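Local coordinates for penicillin-binding protein 2 (Pbp2) (Helicobacter pylori, PDB 5LP5) that probably cross-links cell-wall peptidoglycan as a penicillin-binding transpeptidase, and forms a complex with MreC in the machinery that maintains cell shape, at residues E490-K495 with L510-G515; A499-R504 with G567-G572; Y556-L561 with G573-M578. All coordinates share one frame; numbering follows the deposited sequence.

Overall arrangement
Coming from the N terminus, helix 475-493 ends in the first segment of contact 1, 490-495. The chain then loops out through 499-504, the first half of contact 2, before strand 511-517 begins and contact 1 closes a loop of 14 residues at 510-515. Strand 556-562 opens contact 3. The turn at 567-572 then meets 499-504 and closes contact 2, and helix 572-584 closes contact 3 straight afterwards at 573-578. Contact 2 therefore crosses both others, while contacts 1 and 3 follow in series. All belong to the transpeptidase domain: contacts 1 and 3 fix two helices to its antiparallel sheet, and contact 2, its centre about 8 Å from that of contact 1, joins the loop that contact 1 closes to the loop that contact 3 closes.

Contact 1: residues E490-K495 with L510-G515; sequences EVCNHK and LACKTG
With SG set between the backbone N and the carbonyl carbon (chi1 53°), Cys512 reaches across to Cys492, while Val491 keeps CG1 opposite its own backbone N and lays it against the same sulfur. The two cysteines form a disulfide, SG to SG 2.1 Å, that staples the C-terminal end of helix 475-493 to edge strand 511-517 of the five-stranded sheet. This strand carries Lys513-Thr514-Gly515, consistent with the KTG motif that borders the active site in penicillin-binding transpeptidases.

Val491 packs on Cys512, the residue just before that motif. Its CG1 lies 3.6 Å from Cys512 SG, and CG2 is equally close, at 3.6 Å, to Cys512 O: one methyl meets the sulfur, the other the carbonyl oxygen. Leu510 adds a looser contact, its CB 4.1 Å from Cys492 SG. The backbone of Cys512 also bonds to Met488, one turn back in the helix, whereas Ala511 and Lys513 pair with strand 542-549; strand 511-517 is thus tied to both helix and sheet.

Where the helix runs out, the side-chain amide of Asn493 ties down the residue just before the strand. ND2, which also bonds to Tyr489 O, gives an N-H to Leu510 O at 2.7 Å. That oxygen lies close to the Asn493 amide plane, and ND2 sits nearly on the line of the Leu510 C=O bond (168°), although the hydrogen bond itself is bent at the donor, with an N-H...O angle of 141°.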
loop_
_atom_site.group_PDB
_atom_site.type_symbol
_atom_site.label_atom_id
_atom_site.label_comp_id
_atom_site.label_asym_id
_atom_site.label_seq_id
_atom_site.Cartn_x
_atom_site.Cartn_y
_atom_site.Cartn_z
ATOM N N GLU A 490 48.141 -5.154 12.379
ATOM C CA GLU A 490 48.826 -6.079 13.277
ATOM C C GLU A 490 47.888 -6.720 14.304
ATOM O O GLU A 490 48.131 -7.826 14.754
ATOM C CB GLU A 490 50.006 -5.377 13.973
ATOM C CG GLU A 490 51.218 -5.180 13.071
ATOM C CD GLU A 490 52.347 -4.380 13.705
ATOM O OE1 GLU A 490 52.296 -4.062 14.918
ATOM O OE2 GLU A 490 53.308 -4.066 12.973
ATOM N N VAL A 491 46.814 -6.042 14.670
ATOM C CA VAL A 491 45.878 -6.603 15.655
ATOM C C VAL A 491 45.259 -7.896 15.151
ATOM O O VAL A 491 45.026 -8.824 15.919
ATOM C CB VAL A 491 44.742 -5.617 16.012
ATOM C CG1 VAL A 491 43.771 -6.257 16.986
ATOM C CG2 VAL A 491 45.308 -4.342 16.623
ATOM N N CYS A 492 45.010 -7.921 13.845
ATOM C CA CYS A 492 44.293 -8.994 13.167
ATOM C C CYS A 492 45.253 -9.999 12.538
ATOM O O CYS A 492 44.883 -11.156 12.338
ATOM C CB CYS A 492 43.422 -8.392 12.065
ATOM S SG CYS A 492 41.709 -7.977 12.477
ATOM N N ASN A 493 46.470 -9.550 12.218
ATOM C CA ASN A 493 47.396 -10.324 11.374
ATOM C C ASN A 493 48.724 -10.753 12.015
ATOM O O ASN A 493 49.291 -11.771 11.631
ATOM C CB ASN A 493 47.691 -9.541 10.104
ATOM C CG ASN A 493 46.460 -9.353 9.258
ATOM O OD1 ASN A 493 45.970 -10.302 8.656
ATOM N ND2 ASN A 493 45.938 -8.129 9.228
ATOM N N HIS A 494 49.242 -9.971 12.958
ATOM C CA HIS A 494 50.441 -10.346 13.725
ATOM C C HIS A 494 50.037 -11.352 14.813
ATOM O O HIS A 494 48.952 -11.264 15.374
ATOM C CB HIS A 494 51.073 -9.096 14.346
ATOM C CG HIS A 494 52.486 -9.284 14.821
ATOM N ND1 HIS A 494 52.807 -9.995 15.962
ATOM C CD2 HIS A 494 53.657 -8.820 14.325
ATOM C CE1 HIS A 494 54.116 -9.983 16.129
ATOM N NE2 HIS A 494 54.655 -9.275 15.154
ATOM N N LYS A 495 50.910 -12.303 15.117
ATOM C CA LYS A 495 50.558 -13.418 16.007
ATOM C C LYS A 495 50.358 -12.972 17.457
ATOM O O LYS A 495 49.605 -13.593 18.213
ATOM C CB LYS A 495 51.607 -14.522 15.895
ATOM C CG LYS A 495 51.730 -15.040 14.465
ATOM C CD LYS A 495 52.705 -16.197 14.317
ATOM C CE LYS A 495 52.598 -16.839 12.938
ATOM N NZ LYS A 495 53.746 -17.754 12.670
ATOM N N LEU A 510 42.228 -8.183 6.688
ATOM C CA LEU A 510 41.510 -7.347 7.626
ATOM C C LEU A 510 42.459 -6.488 8.464
ATOM O O LEU A 510 43.618 -6.838 8.673
ATOM C CB LEU A 510 40.680 -8.230 8.562
ATOM C CG LEU A 510 39.425 -8.893 7.995
ATOM C CD1 LEU A 510 38.900 -10.012 8.874
ATOM C CD2 LEU A 510 38.338 -7.859 7.814
ATOM N N ALA A 511 41.926 -5.369 8.951
ATOM C CA ALA A 511 42.607 -4.485 9.895
ATOM C C ALA A 511 41.572 -4.039 10.943
ATOM O O ALA A 511 40.527 -3.512 10.588
ATOM C CB ALA A 511 43.176 -3.286 9.159
ATOM N N CYS A 512 41.869 -4.244 12.223
ATOM C CA CYS A 512 40.882 -4.075 13.299
ATOM C C CYS A 512 41.450 -3.372 14.548
ATOM O O CYS A 512 42.631 -3.037 14.629
ATOM C CB CYS A 512 40.325 -5.461 13.705
ATOM S SG CYS A 512 41.618 -6.683 14.110
ATOM N N LYS A 513 40.565 -3.128 15.504
ATOM C CA LYS A 513 40.918 -2.773 16.877
ATOM C C LYS A 513 39.807 -3.302 17.776
ATOM O O LYS A 513 38.623 -3.095 17.513
ATOM C CB LYS A 513 41.074 -1.261 17.062
ATOM C CG LYS A 513 41.470 -0.833 18.477
ATOM C CD LYS A 513 42.901 -1.236 18.819
ATOM C CE LYS A 513 43.132 -1.388 20.315
ATOM N NZ LYS A 513 42.645 -2.695 20.863
ATOM N N THR A 514 40.181 -4.009 18.827
ATOM C CA THR A 514 39.197 -4.507 19.780
ATOM C C THR A 514 38.993 -3.483 20.889
ATOM O O THR A 514 39.755 -2.504 21.000
ATOM C CB THR A 514 39.648 -5.838 20.401
ATOM O OG1 THR A 514 41.023 -5.733 20.797
ATOM C CG2 THR A 514 39.486 -6.970 19.397
ATOM N N GLY A 515 37.954 -3.714 21.692
ATOM C CA GLY A 515 37.714 -2.949 22.920
ATOM C C GLY A 515 36.894 -3.735 23.939
ATOM O O GLY A 515 36.222 -4.713 23.609
#

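Contact 2: residues A499-R504 with G567-G572; sequences AYHSTR and GGSKLG
The imidazole of His501 turns an edge to the other segment: Ser569 OG lies near the ring plane, 3.6 Å from CE1, while Ser502 CB lies over one face, toward the rim. Farther back, the guanidinium of Arg504 has Tyr500 CE2 over one face, and Arg504 CD in turn sits above the Tyr500 ring; the two side chains lie against each other within 499-504, and neither touches 567-572.

Between the segments the polar meeting point is Ser502. Its OG, held between the backbone N and the carbonyl carbon by a chi1 of 42°, is 3.1 Å from Ser569 O and a longer, weak 3.5 Å from Ser569 OG. Ser569 OG has its own hydrogen bond to Thr498 O. Next along the chain, Thr503 CG2 packs 3.7 Å from Gly572 CA; the methyl can sit on the backbone because Gly572 has no CB, which would point into Thr503 CG2 and Ser502 OG. Thr503 OG1 is spent inside its own turn, 2.8 Å from Ala499 O.

This is a loop-to-loop joint in the transpeptidase domain. Ala499 packs on Val491 of helix 475-493 and on Cys512 and Thr514 of strand 511-517, while Leu571 lies on Ala543 and Ile545 of strand 542-549, immediately before helix 572-584 sets off.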
loop_
_atom_site.group_PDB
_atom_site.type_symbol
_atom_site.label_atom_id
_atom_site.label_comp_id
_atom_site.label_asym_id
_atom_site.label_seq_id
_atom_site.Cartn_x
_atom_site.Cartn_y
_atom_site.Cartn_z
ATOM N N ALA A 499 43.585 -9.901 18.414
ATOM C CA ALA A 499 42.551 -10.511 17.585
ATOM C C ALA A 499 43.122 -11.435 16.511
ATOM O O ALA A 499 42.693 -11.385 15.360
ATOM C CB ALA A 499 41.730 -9.410 16.935
ATOM N N TYR A 500 44.084 -12.276 16.869
ATOM C CA TYR A 500 44.693 -13.178 15.887
ATOM C C TYR A 500 44.045 -14.562 15.881
ATOM O O TYR A 500 43.687 -15.084 14.824
ATOM C CB TYR A 500 46.190 -13.310 16.132
ATOM C CG TYR A 500 46.853 -14.297 15.205
ATOM C CD1 TYR A 500 47.211 -13.929 13.906
ATOM C CD2 TYR A 500 47.115 -15.598 15.619
ATOM C CE1 TYR A 500 47.826 -14.821 13.048
ATOM C CE2 TYR A 500 47.738 -16.501 14.767
ATOM C CZ TYR A 500 48.090 -16.108 13.475
ATOM O OH TYR A 500 48.697 -16.997 12.602
ATOM N N HIS A 501 43.897 -15.146 17.067
ATOM C CA HIS A 501 43.333 -16.491 17.213
ATOM C C HIS A 501 41.862 -16.543 16.775
ATOM O O HIS A 501 41.351 -17.612 16.456
ATOM C CB HIS A 501 43.527 -17.021 18.654
ATOM C CG HIS A 501 42.428 -16.649 19.616
ATOM N ND1 HIS A 501 42.244 -15.366 20.098
ATOM C CD2 HIS A 501 41.455 -17.402 20.183
ATOM C CE1 HIS A 501 41.207 -15.349 20.917
ATOM N NE2 HIS A 501 40.711 -16.571 20.988
ATOM N N SER A 502 41.211 -15.381 16.738
ATOM C CA SER A 502 39.779 -15.304 16.448
ATOM C C SER A 502 39.427 -14.905 15.010
ATOM O O SER A 502 38.408 -15.362 14.501
ATOM C CB SER A 502 39.083 -14.365 17.438
ATOM O OG SER A 502 39.854 -13.205 17.680
ATOM N N THR A 503 40.257 -14.082 14.355
ATOM C CA THR A 503 39.924 -13.572 13.009
ATOM C C THR A 503 40.593 -14.313 11.881
ATOM O O THR A 503 40.913 -13.727 10.851
ATOM C CB THR A 503 40.298 -12.090 12.828
ATOM O OG1 THR A 503 41.727 -11.934 12.809
ATOM C CG2 THR A 503 39.661 -11.242 13.918
ATOM N N ARG A 504 40.806 -15.601 12.055
ATOM C CA ARG A 504 41.382 -16.369 10.995
ATOM C C ARG A 504 40.224 -17.092 10.335
ATOM O O ARG A 504 39.148 -17.230 10.930
ATOM C CB ARG A 504 42.489 -17.264 11.546
ATOM C CG ARG A 504 43.760 -16.473 11.833
ATOM C CD ARG A 504 44.865 -17.404 12.262
ATOM N NE ARG A 504 44.558 -18.102 13.520
ATOM C CZ ARG A 504 45.223 -19.164 14.000
ATOM N NH1 ARG A 504 46.251 -19.698 13.331
ATOM N NH2 ARG A 504 44.858 -19.708 15.166
ATOM N N GLY A 567 34.303 -9.158 26.323
ATOM C CA GLY A 567 35.641 -9.105 25.729
ATOM C C GLY A 567 35.688 -8.985 24.214
ATOM O O GLY A 567 35.044 -9.751 23.488
ATOM N N GLY A 568 36.482 -8.024 23.754
ATOM C CA GLY A 568 36.464 -7.570 22.356
ATOM C C GLY A 568 36.989 -8.563 21.347
ATOM O O GLY A 568 36.495 -8.625 20.231
ATOM N N SER A 569 37.986 -9.338 21.756
ATOM C CA SER A 569 38.590 -10.361 20.917
ATOM C C SER A 569 37.605 -11.484 20.599
ATOM O O SER A 569 37.649 -12.067 19.525
ATOM C CB SER A 569 39.818 -10.931 21.623
ATOM O OG SER A 569 40.533 -11.828 20.793
ATOM N N LYS A 570 36.693 -11.748 21.529
ATOM C CA LYS A 570 35.650 -12.769 21.387
ATOM C C LYS A 570 34.696 -12.502 20.204
ATOM O O LYS A 570 33.859 -13.330 19.888
ATOM C CB LYS A 570 34.868 -12.817 22.713
ATOM C CG LYS A 570 34.348 -14.172 23.182
ATOM C CD LYS A 570 34.460 -14.322 24.711
ATOM C CE LYS A 570 33.142 -14.663 25.415
ATOM N NZ LYS A 570 32.435 -15.842 24.842
ATOM N N LEU A 571 34.830 -11.349 19.563
ATOM C CA LEU A 571 33.955 -10.954 18.468
ATOM C C LEU A 571 34.589 -11.061 17.082
ATOM O O LEU A 571 33.990 -10.634 16.085
ATOM C CB LEU A 571 33.521 -9.504 18.666
ATOM C CG LEU A 571 32.718 -9.183 19.910
ATOM C CD1 LEU A 571 32.272 -7.725 19.808
ATOM C CD2 LEU A 571 31.522 -10.125 20.023
ATOM N N GLY A 572 35.798 -11.603 17.013
ATOM C CA GLY A 572 36.458 -11.822 15.733
ATOM C C GLY A 572 35.735 -12.823 14.848
ATOM O O GLY A 572 35.809 -12.726 13.634
#

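Contact 3: residues Y556-L561 with G573-M578; sequences YAITIL and GLLVKM
Strand 556-561 and helix 573-578 run roughly against each other, their short axes 9.6 Å apart at the closest point and at 144° between N-to-C directions. The backbones come nearest at Ile560 and Leu575. Strand alternation turns Ile558 and Ile560 toward the helix and Thr559 to the far side of the sheet.

Ile558 does double duty. Its CG2 meets Leu575 CD1 at 4.0 Å, and its CD1 reaches Met578 CG at 4.0 Å, one helical turn further on. Leu575 starts off to one side of the strand but holds CG opposite its backbone N (chi1 179°), which swings CD1 over Ile558.

In the penicillin-binding transpeptidase fold the C-terminal helix packs on one face of the antiparallel sheet, and here helix 572-584 fills that role, with helix 237-246 beside it: Leu574 touches Leu246, and Met578 touches Ala243. The other face, with Thr559, lies against Val444 and Leu445 of helix 441-453.

Toward the start of the helix, Ile560 rests CD1 on the backbone, 3.9 Å from Leu575 N, with Leu574 CB at 4.4 Å from the same methyl. The neighbouring strands share the packing: Met578 also lies on Ile254 and Val256, and Leu575 on Ala547.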
loop_
_atom_site.group_PDB
_atom_site.type_symbol
_atom_site.label_atom_id
_atom_site.label_comp_id
_atom_site.label_asym_id
_atom_site.label_seq_id
_atom_site.Cartn_x
_atom_site.Cartn_y
_atom_site.Cartn_z
ATOM N N TYR A 556 35.506 -0.507 2.764
ATOM C CA TYR A 556 34.440 -0.632 3.778
ATOM C C TYR A 556 34.937 -0.578 5.229
ATOM O O TYR A 556 36.100 -0.809 5.527
ATOM C CB TYR A 556 33.583 -1.886 3.532
ATOM C CG TYR A 556 33.055 -1.958 2.107
ATOM C CD1 TYR A 556 33.805 -2.579 1.119
ATOM C CD2 TYR A 556 31.848 -1.349 1.732
ATOM C CE1 TYR A 556 33.366 -2.640 -0.189
ATOM C CE2 TYR A 556 31.406 -1.397 0.421
ATOM C CZ TYR A 556 32.173 -2.042 -0.549
ATOM O OH TYR A 556 31.748 -2.107 -1.880
ATOM N N ALA A 557 34.026 -0.237 6.118
ATOM C CA ALA A 557 34.266 -0.281 7.547
ATOM C C ALA A 557 33.144 -1.107 8.158
ATOM O O ALA A 557 32.018 -1.100 7.659
ATOM C CB ALA A 557 34.262 1.121 8.132
ATOM N N ILE A 558 33.461 -1.819 9.231
ATOM C CA ILE A 558 32.479 -2.609 9.958
ATOM C C ILE A 558 32.678 -2.326 11.423
ATOM O O ILE A 558 33.799 -2.187 11.847
ATOM C CB ILE A 558 32.687 -4.104 9.711
ATOM C CG1 ILE A 558 32.579 -4.392 8.210
ATOM C CG2 ILE A 558 31.688 -4.913 10.517
ATOM C CD1 ILE A 558 32.753 -5.841 7.811
ATOM N N THR A 559 31.599 -2.233 12.189
ATOM C CA THR A 559 31.688 -1.925 13.604
ATOM C C THR A 559 30.653 -2.770 14.336
ATOM O O THR A 559 29.464 -2.749 14.007
ATOM C CB THR A 559 31.428 -0.431 13.878
ATOM O OG1 THR A 559 32.499 0.370 13.352
ATOM C CG2 THR A 559 31.327 -0.161 15.372
ATOM N N ILE A 560 31.117 -3.520 15.331
ATOM C CA ILE A 560 30.274 -4.502 16.018
ATOM C C ILE A 560 30.354 -4.297 17.508
ATOM O O ILE A 560 31.432 -4.062 18.039
ATOM C CB ILE A 560 30.697 -5.952 15.691
ATOM C CG1 ILE A 560 30.549 -6.211 14.193
ATOM C CG2 ILE A 560 29.855 -6.962 16.464
ATOM C CD1 ILE A 560 31.234 -7.466 13.704
ATOM N N LEU A 561 29.202 -4.395 18.167
ATOM C CA LEU A 561 29.114 -4.237 19.609
ATOM C C LEU A 561 28.140 -5.245 20.226
ATOM O O LEU A 561 26.940 -5.178 19.959
ATOM C CB LEU A 561 28.649 -2.828 19.937
ATOM C CG LEU A 561 28.240 -2.659 21.396
ATOM C CD1 LEU A 561 29.433 -2.412 22.301
ATOM C CD2 LEU A 561 27.269 -1.519 21.484
ATOM N N GLY A 573 35.037 -13.784 15.455
ATOM C CA GLY A 573 34.322 -14.811 14.698
ATOM C C GLY A 573 33.122 -14.251 13.953
ATOM O O GLY A 573 32.677 -14.822 12.946
ATOM N N LEU A 574 32.620 -13.119 14.445
ATOM C CA LEU A 574 31.475 -12.435 13.840
ATOM C C LEU A 574 31.939 -11.489 12.737
ATOM O O LEU A 574 31.297 -11.396 11.691
ATOM C CB LEU A 574 30.669 -11.656 14.889
ATOM C CG LEU A 574 30.049 -12.414 16.076
ATOM C CD1 LEU A 574 29.289 -11.425 16.957
ATOM C CD2 LEU A 574 29.137 -13.567 15.663
ATOM N N LEU A 575 33.046 -10.794 12.971
ATOM C CA LEU A 575 33.647 -9.933 11.957
ATOM C C LEU A 575 33.982 -10.674 10.641
ATOM O O LEU A 575 33.661 -10.189 9.543
ATOM C CB LEU A 575 34.916 -9.285 12.510
ATOM C CG LEU A 575 35.701 -8.355 11.572
ATOM C CD1 LEU A 575 34.816 -7.290 10.931
ATOM C CD2 LEU A 575 36.838 -7.690 12.341
ATOM N N VAL A 576 34.632 -11.833 10.752
ATOM C CA VAL A 576 34.990 -12.622 9.568
ATOM C C VAL A 576 33.752 -12.993 8.780
ATOM O O VAL A 576 33.719 -12.852 7.555
ATOM C CB VAL A 576 35.793 -13.920 9.875
ATOM C CG1 VAL A 576 37.190 -13.570 10.355
ATOM C CG2 VAL A 576 35.077 -14.821 10.889
ATOM N N LYS A 577 32.727 -13.445 9.487
ATOM C CA LYS A 577 31.538 -13.942 8.828
ATOM C C LYS A 577 30.870 -12.883 7.976
ATOM O O LYS A 577 30.383 -13.199 6.884
ATOM C CB LYS A 577 30.581 -14.527 9.845
ATOM C CG LYS A 577 31.117 -15.857 10.332
ATOM C CD LYS A 577 30.272 -16.502 11.403
ATOM C CE LYS A 577 30.997 -17.716 11.949
ATOM N NZ LYS A 577 30.109 -18.396 12.911
ATOM N N MET A 578 30.861 -11.637 8.464
ATOM C CA MET A 578 30.336 -10.510 7.693
ATOM C C MET A 578 31.263 -10.140 6.527
ATOM O O MET A 578 30.786 -9.918 5.407
ATOM C CB MET A 578 30.103 -9.304 8.594
ATOM C CG MET A 578 29.438 -8.119 7.922
ATOM S SD MET A 578 27.859 -8.543 7.184
ATOM C CE MET A 578 26.796 -8.342 8.615
#